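Side-chain contacts in CRISPR-associated endoribonuclease Cas2 (Thermococcus onnurineus, PDB 5G4D), which probably acts as a metal-dependent endoribonuclease on single-stranded RNA and, partnered with Cas1, serves the adaptation stage of CRISPR immunity: residues Lys21-Leu24 with Arg25-His29; Leu42-Phe45 with Glu46-Lys49. All coordinates share one frame; numbering follows the deposited sequence.

Interaction 1 (Lys21-Leu24 with Arg25-His29)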
ATOM      1  N   LYS A  21     -11.410  -5.468  -6.498  1.00 19.52           N
ATOM      2  CA  LYS A  21     -11.875  -4.943  -5.217  1.00 19.43           C
ATOM      3  C   LYS A  21     -12.890  -5.881  -4.566  1.00 20.87           C
ATOM      4  O   LYS A  21     -12.787  -6.205  -3.376  1.00 21.23           O
ATOM      5  CB  LYS A  21     -12.482  -3.552  -5.423  1.00 20.80           C
ATOM      6  CG  LYS A  21     -13.107  -2.947  -4.166  1.00 23.97           C
ATOM      7  CD  LYS A  21     -13.687  -1.556  -4.453  1.00 27.41           C
ATOM      8  CE  LYS A  21     -14.844  -1.625  -5.444  1.00 33.54           C
ATOM      9  NZ  LYS A  21     -15.554  -0.310  -5.598  1.00 38.14           N
ATOM     10  N   LYS A  22     -13.890  -6.327  -5.335  1.00 19.81           N
ATOM     11  CA  LYS A  22     -14.935  -7.169  -4.755  1.00 20.37           C
ATOM     12  C   LYS A  22     -14.375  -8.500  -4.274  1.00 22.27           C
ATOM     13  O   LYS A  22     -14.785  -9.006  -3.222  1.00 23.23           O
ATOM     14  CB  LYS A  22     -16.066  -7.391  -5.773  1.00 23.59           C
ATOM     15  CG  LYS A  22     -17.326  -8.006  -5.170  1.00 32.75           C
ATOM     16  CD  LYS A  22     -18.527  -7.875  -6.121  1.00 34.68           C
ATOM     17  CE  LYS A  22     -18.331  -8.689  -7.396  1.00 41.93           C
ATOM     18  NZ  LYS A  22     -18.188 -10.154  -7.136  1.00 47.08           N
ATOM     19  N   PHE A  23     -13.421  -9.072  -5.016  1.00 20.12           N
ATOM     20  CA  PHE A  23     -12.797 -10.326  -4.595  1.00 18.88           C
ATOM     21  C   PHE A  23     -12.012 -10.142  -3.303  1.00 22.15           C
ATOM     22  O   PHE A  23     -12.108 -10.962  -2.381  1.00 23.33           O
ATOM     23  CB  PHE A  23     -11.888 -10.864  -5.705  1.00 18.04           C
ATOM     24  CG  PHE A  23     -11.047 -12.054  -5.293  1.00 21.25           C
ATOM     25  CD1 PHE A  23     -11.605 -13.320  -5.203  1.00 21.90           C
ATOM     26  CD2 PHE A  23      -9.695 -11.906  -5.016  1.00 21.36           C
ATOM     27  CE1 PHE A  23     -10.834 -14.417  -4.829  1.00 20.75           C
ATOM     28  CE2 PHE A  23      -8.912 -12.990  -4.630  1.00 20.16           C
ATOM     29  CZ  PHE A  23      -9.484 -14.255  -4.545  1.00 22.59           C
ATOM     30  N   LEU A  24     -11.206  -9.081  -3.218  1.00 18.63           N
ATOM     31  CA  LEU A  24     -10.372  -8.924  -2.032  1.00 17.20           C
ATOM     32  C   LEU A  24     -11.204  -8.594  -0.797  1.00 19.28           C
ATOM     33  O   LEU A  24     -10.809  -8.943   0.324  1.00 18.27           O
ATOM     34  CB  LEU A  24      -9.297  -7.862  -2.279  1.00 17.24           C
ATOM     35  CG  LEU A  24      -8.162  -8.318  -3.212  1.00 16.71           C
ATOM     36  CD1 LEU A  24      -7.199  -7.164  -3.453  1.00 13.19           C
ATOM     37  CD2 LEU A  24      -7.397  -9.531  -2.681  1.00 17.02           C
ATOM     38  N   ARG A  25     -12.366  -7.958  -0.974  1.00 19.25           N
ATOM     39  CA  ARG A  25     -13.239  -7.691   0.167  1.00 22.23           C
ATOM     40  C   ARG A  25     -13.724  -8.980   0.811  1.00 23.38           C
ATOM     41  O   ARG A  25     -14.050  -8.995   2.003  1.00 25.51           O
ATOM     42  CB  ARG A  25     -14.437  -6.834  -0.250  1.00 24.23           C
ATOM     43  CG  ARG A  25     -14.113  -5.383  -0.523  1.00 27.99           C
ATOM     44  CD  ARG A  25     -15.378  -4.564  -0.759  1.00 33.41           C
ATOM     45  NE  ARG A  25     -16.239  -4.497   0.421  1.00 37.57           N
ATOM     46  CZ  ARG A  25     -17.494  -4.054   0.403  1.00 45.75           C
ATOM     47  NH1 ARG A  25     -18.041  -3.651  -0.736  1.00 40.05           N
ATOM     48  NH2 ARG A  25     -18.211  -4.023   1.522  1.00 47.22           N
ATOM     49  N   ARG A  26     -13.770 -10.070   0.050  1.00 24.54           N
ATOM     50  CA  ARG A  26     -14.145 -11.356   0.620  1.00 25.52           C
ATOM     51  C   ARG A  26     -13.012 -12.037   1.382  1.00 26.15           C
ATOM     52  O   ARG A  26     -13.226 -13.124   1.930  1.00 26.12           O
ATOM     53  CB  ARG A  26     -14.643 -12.286  -0.485  1.00 26.96           C
ATOM     54  CG  ARG A  26     -15.839 -11.760  -1.259  1.00 30.28           C
ATOM     55  CD  ARG A  26     -16.130 -12.648  -2.457  1.00 39.20           C
ATOM     56  NE  ARG A  26     -17.544 -12.960  -2.550  1.00 48.29           N
ATOM     57  CZ  ARG A  26     -18.384 -12.348  -3.378  1.00 48.97           C
ATOM     58  NH1 ARG A  26     -17.942 -11.403  -4.191  1.00 45.69           N
ATOM     59  NH2 ARG A  26     -19.673 -12.681  -3.400  1.00 46.59           N
ATOM     60  N   HIS A  27     -11.820 -11.440   1.450  1.00 21.50           N
ATOM     61  CA  HIS A  27     -10.684 -12.152   2.021  1.00 20.76           C
ATOM     62  C   HIS A  27      -9.886 -11.298   2.995  1.00 22.27           C
ATOM     63  O   HIS A  27      -9.258 -11.836   3.913  1.00 21.94           O
ATOM     64  CB  HIS A  27      -9.772 -12.662   0.903  1.00 22.99           C
ATOM     65  CG  HIS A  27     -10.410 -13.709   0.043  1.00 24.93           C
ATOM     66  ND1 HIS A  27     -10.346 -15.053   0.339  1.00 28.14           N
ATOM     67  CD2 HIS A  27     -11.142 -13.607  -1.093  1.00 24.98           C
ATOM     68  CE1 HIS A  27     -11.000 -15.738  -0.585  1.00 28.29           C
ATOM     69  NE2 HIS A  27     -11.495 -14.886  -1.463  1.00 28.88           N
ATOM     70  N   LEU A  28      -9.913  -9.977   2.817  1.00 19.50           N
ATOM     71  CA  LEU A  28      -9.045  -9.088   3.574  1.00 17.28           C
ATOM     72  C   LEU A  28      -9.794  -7.823   3.981  1.00 19.59           C
ATOM     73  O   LEU A  28     -10.876  -7.513   3.476  1.00 21.80           O
ATOM     74  CB  LEU A  28      -7.792  -8.727   2.758  1.00 17.80           C
ATOM     75  CG  LEU A  28      -6.834  -9.874   2.419  1.00 17.81           C
ATOM     76  CD1 LEU A  28      -5.760  -9.402   1.472  1.00 16.75           C
ATOM     77  CD2 LEU A  28      -6.206 -10.443   3.695  1.00 16.30           C
ATOM     78  N   HIS A  29      -9.178  -7.074   4.893  1.00 20.63           N
ATOM     79  CA  HIS A  29      -9.723  -5.804   5.349  1.00 21.90           C
ATOM     80  C   HIS A  29      -9.418  -4.701   4.338  1.00 22.28           C
ATOM     81  O   HIS A  29      -8.281  -4.558   3.882  1.00 19.24           O
ATOM     82  CB  HIS A  29      -9.135  -5.434   6.712  1.00 22.78           C
ATOM     83  CG  HIS A  29      -9.441  -6.412   7.802  1.00 32.68           C
ATOM     84  ND1 HIS A  29     -10.694  -6.528   8.372  1.00 37.16           N
ATOM     85  CD2 HIS A  29      -8.649  -7.299   8.448  1.00 31.89           C
ATOM     86  CE1 HIS A  29     -10.659  -7.455   9.313  1.00 37.24           C
ATOM     87  NE2 HIS A  29      -9.429  -7.937   9.383  1.00 38.12           N
TER
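Contrasting first torsions bring F23 and H27 together: the phenylalanine CG stands anti to its own nitrogen (chi1 172°), whereas the histidine CG stands anti to its carbonyl carbon (chi1 -66°), and the two rings meet across one turn at the C-terminal end of helix 17-25. H27 CD2 lies over one face of the phenyl ring, displaced toward its rim, and F23 CE1 comes within 3.5 Å of H27 NE2. The centroids of F23 and H27 are 4.6 Å apart and the planes are inclined at 44°, so the pair is oblique. Beyond the phenyl face, F23 offers its carbonyl to the imidazole edge, where F23 O lies in plane, 3.1 Å from H27 CD2.

The backbone beneath is changing shape. The hydrogen bond from R25 N to K21 O, 3.0 Å, is that of an ordinary helical turn, but R26 N bonds to F23 O and H27 N to L24 O, each only three residues back. L24 O is gripped twice: H27 N approaches from above the carbonyl plane at 2.9 Å, while L28 N lies nearly in line with the C=O at 2.8 Å. Below, L24 CD2 and L28 CD1 are 4.5 Å apart, and both leucines pack on F36 of strand 35-40.

On the exposed side K22 and R26 run side by side. The lysine bends at its last two torsions, leaving K22 NZ 3.2 Å from R26 NH1, at the guanidinium edge. Two donors so placed, with R19 also close to the lysine, would be expected to disfavour full charge on K22. H27 is in the contrary situation: its ND1 is hydrogen-bonded to the E44 carboxylate, which together with F23 would fix the ring's rotation and may favour a protonated imidazole.

Interaction 2 (Leu42-Phe45 with Glu46-Lys49)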
ATOM      1  N   LEU A  42      -1.101 -19.897   4.740  1.00 18.95           N
ATOM      2  CA  LEU A  42      -0.380 -20.106   3.488  1.00 21.29           C
ATOM      3  C   LEU A  42      -1.318 -20.564   2.382  1.00 22.61           C
ATOM      4  O   LEU A  42      -1.193 -20.125   1.233  1.00 19.55           O
ATOM      5  CB  LEU A  42       0.735 -21.131   3.692  1.00 27.04           C
ATOM      6  CG  LEU A  42       2.164 -20.596   3.650  1.00 32.31           C
ATOM      7  CD1 LEU A  42       2.309 -19.436   4.593  1.00 27.83           C
ATOM      8  CD2 LEU A  42       3.151 -21.702   3.992  1.00 28.70           C
ATOM      9  N   ALA A  43      -2.248 -21.470   2.706  1.00 20.05           N
ATOM     10  CA  ALA A  43      -3.206 -21.938   1.708  1.00 23.02           C
ATOM     11  C   ALA A  43      -4.135 -20.817   1.264  1.00 22.51           C
ATOM     12  O   ALA A  43      -4.488 -20.726   0.079  1.00 21.45           O
ATOM     13  CB  ALA A  43      -4.014 -23.111   2.262  1.00 24.66           C
ATOM     14  N   GLU A  44      -4.555 -19.963   2.203  1.00 20.14           N
ATOM     15  CA  GLU A  44      -5.422 -18.850   1.844  1.00 19.77           C
ATOM     16  C   GLU A  44      -4.668 -17.833   0.998  1.00 22.09           C
ATOM     17  O   GLU A  44      -5.228 -17.282   0.044  1.00 21.18           O
ATOM     18  CB  GLU A  44      -6.014 -18.211   3.107  1.00 22.80           C
ATOM     19  CG  GLU A  44      -6.735 -16.875   2.910  1.00 25.26           C
ATOM     20  CD  GLU A  44      -8.160 -17.021   2.405  1.00 31.91           C
ATOM     21  OE1 GLU A  44      -8.540 -18.137   1.990  1.00 34.61           O
ATOM     22  OE2 GLU A  44      -8.907 -16.012   2.425  1.00 32.14           O
ATOM     23  N   PHE A  45      -3.385 -17.595   1.303  1.00 19.38           N
ATOM     24  CA  PHE A  45      -2.593 -16.735   0.427  1.00 20.68           C
ATOM     25  C   PHE A  45      -2.531 -17.298  -0.990  1.00 24.58           C
ATOM     26  O   PHE A  45      -2.652 -16.547  -1.967  1.00 20.90           O
ATOM     27  CB  PHE A  45      -1.174 -16.532   0.964  1.00 26.23           C
ATOM     28  CG  PHE A  45      -0.248 -15.961  -0.068  1.00 28.24           C
ATOM     29  CD1 PHE A  45      -0.359 -14.633  -0.445  1.00 31.40           C
ATOM     30  CD2 PHE A  45       0.674 -16.762  -0.713  1.00 28.47           C
ATOM     31  CE1 PHE A  45       0.464 -14.106  -1.426  1.00 31.76           C
ATOM     32  CE2 PHE A  45       1.496 -16.247  -1.693  1.00 32.26           C
ATOM     33  CZ  PHE A  45       1.388 -14.917  -2.054  1.00 32.76           C
ATOM     34  N   GLU A  46      -2.357 -18.618  -1.128  1.00 21.43           N
ATOM     35  CA  GLU A  46      -2.312 -19.211  -2.463  1.00 23.68           C
ATOM     36  C   GLU A  46      -3.630 -19.013  -3.196  1.00 21.62           C
ATOM     37  O   GLU A  46      -3.643 -18.799  -4.413  1.00 20.05           O
ATOM     38  CB  GLU A  46      -1.976 -20.704  -2.383  1.00 26.00           C
ATOM     39  CG  GLU A  46      -0.560 -20.994  -1.940  1.00 26.64           C
ATOM     40  CD  GLU A  46       0.484 -20.394  -2.865  1.00 29.60           C
ATOM     41  OE1 GLU A  46       0.257 -20.353  -4.091  1.00 32.22           O
ATOM     42  OE2 GLU A  46       1.540 -19.957  -2.361  1.00 35.60           O
ATOM     43  N   ARG A  47      -4.748 -19.093  -2.472  1.00 18.33           N
ATOM     44  CA  ARG A  47      -6.054 -18.920  -3.095  1.00 20.56           C
ATOM     45  C   ARG A  47      -6.293 -17.463  -3.466  1.00 21.30           C
ATOM     46  O   ARG A  47      -6.911 -17.172  -4.499  1.00 19.93           O
ATOM     47  CB  ARG A  47      -7.152 -19.425  -2.160  1.00 25.12           C
ATOM     48  CG  ARG A  47      -7.282 -20.945  -2.152  1.00 28.26           C
ATOM     49  CD  ARG A  47      -8.560 -21.413  -1.471  1.00 30.58           C
ATOM     50  NE  ARG A  47      -8.710 -20.906  -0.105  1.00 35.78           N
ATOM     51  CZ  ARG A  47      -8.041 -21.384   0.940  1.00 32.27           C
ATOM     52  NH1 ARG A  47      -7.159 -22.354   0.762  1.00 34.82           N
ATOM     53  NH2 ARG A  47      -8.232 -20.888   2.156  1.00 32.24           N
ATOM     54  N   ILE A  48      -5.818 -16.536  -2.630  1.00 20.07           N
ATOM     55  CA  ILE A  48      -5.916 -15.119  -2.972  1.00 20.38           C
ATOM     56  C   ILE A  48      -5.104 -14.823  -4.226  1.00 18.39           C
ATOM     57  O   ILE A  48      -5.573 -14.146  -5.147  1.00 19.52           O
ATOM     58  CB  ILE A  48      -5.452 -14.248  -1.796  1.00 18.61           C
ATOM     59  CG1 ILE A  48      -6.459 -14.317  -0.647  1.00 17.57           C
ATOM     60  CG2 ILE A  48      -5.253 -12.779  -2.267  1.00 17.49           C
ATOM     61  CD1 ILE A  48      -5.975 -13.633   0.640  1.00 18.99           C
ATOM     62  N   LYS A  49      -3.860 -15.302  -4.257  1.00 19.22           N
ATOM     63  CA  LYS A  49      -3.018 -15.107  -5.434  1.00 20.31           C
ATOM     64  C   LYS A  49      -3.671 -15.692  -6.681  1.00 22.05           C
ATOM     65  O   LYS A  49      -3.704 -15.050  -7.737  1.00 20.71           O
ATOM     66  CB  LYS A  49      -1.640 -15.725  -5.195  1.00 20.77           C
ATOM     67  CG  LYS A  49      -0.756 -15.757  -6.428  1.00 25.22           C
ATOM     68  CD  LYS A  49       0.597 -16.364  -6.115  1.00 26.98           C
ATOM     69  CE  LYS A  49       1.370 -16.656  -7.393  1.00 30.78           C
ATOM     70  NZ  LYS A  49       2.699 -17.267  -7.088  1.00 26.56           N
TER
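R47 reaches back one turn to E44, and its side chain can be followed along the surface of helix 42-55. CB of R47 rests 3.6 Å from E44 O, and CG of R47 lies equally near A43 O, at 3.6 Å. A bend at chi3 (-55°) then folds the head back over the preceding turn, with E44 CA over one guanidinium face. NE of R47 passes 3.5 Å from E44 OE1; at the tip NH1 of R47 comes to 3.2 Å from A43 O, at too poor an angle for a hydrogen bond, and lies beside the A43 methyl, while NH2 of R47 approaches E44 OE1 to 2.8 Å. This last contact is a salt bridge, but its hydrogen bond is weak: the N-H...O angle is only 126°, and the carboxylate and guanidinium planes are 58° apart. The other carboxylate oxygen, OE2, turns to H27.

Beside this pair I48 CD1 meets E44 CG at 4.0 Å, on the way to the buried face. F45 is likewise buried, against I65, V40 and M4, and E46 OE2 stands 3.7 Å from F45 CD2, beside the CD2-CE2 side of the ring, with carboxylate and ring planes about perpendicular. K49 extends away to a salt bridge with E75 of the second subunit.

Regular i to i+4 backbone bonds, such as K49 N to F45 O at 2.9 Å, support an amphipathic helix lying on an antiparallel sheet, as in the ferredoxin-like βαββαβ fold of the Cas2 family.

Overall arrangement
Both contacts are local, yet they join into one layer, since the two helices lie on the same antiparallel sheet and touch each other. Each has a buried flank and an exposed one: L24 and L28 face the sheet in interaction 1, F45 and I48 in interaction 2, with charged residues outside. L24 CD2 packs on I48 CG2, and the rim of the F23 ring packs against the carbonyl oxygens of R47 and I48. The chemistry differs with position. Residues 21-29 close a helix with irregular turns and set like charges side by side, whereas 42-49 open a regular one, pair opposite charges and reach the second subunit.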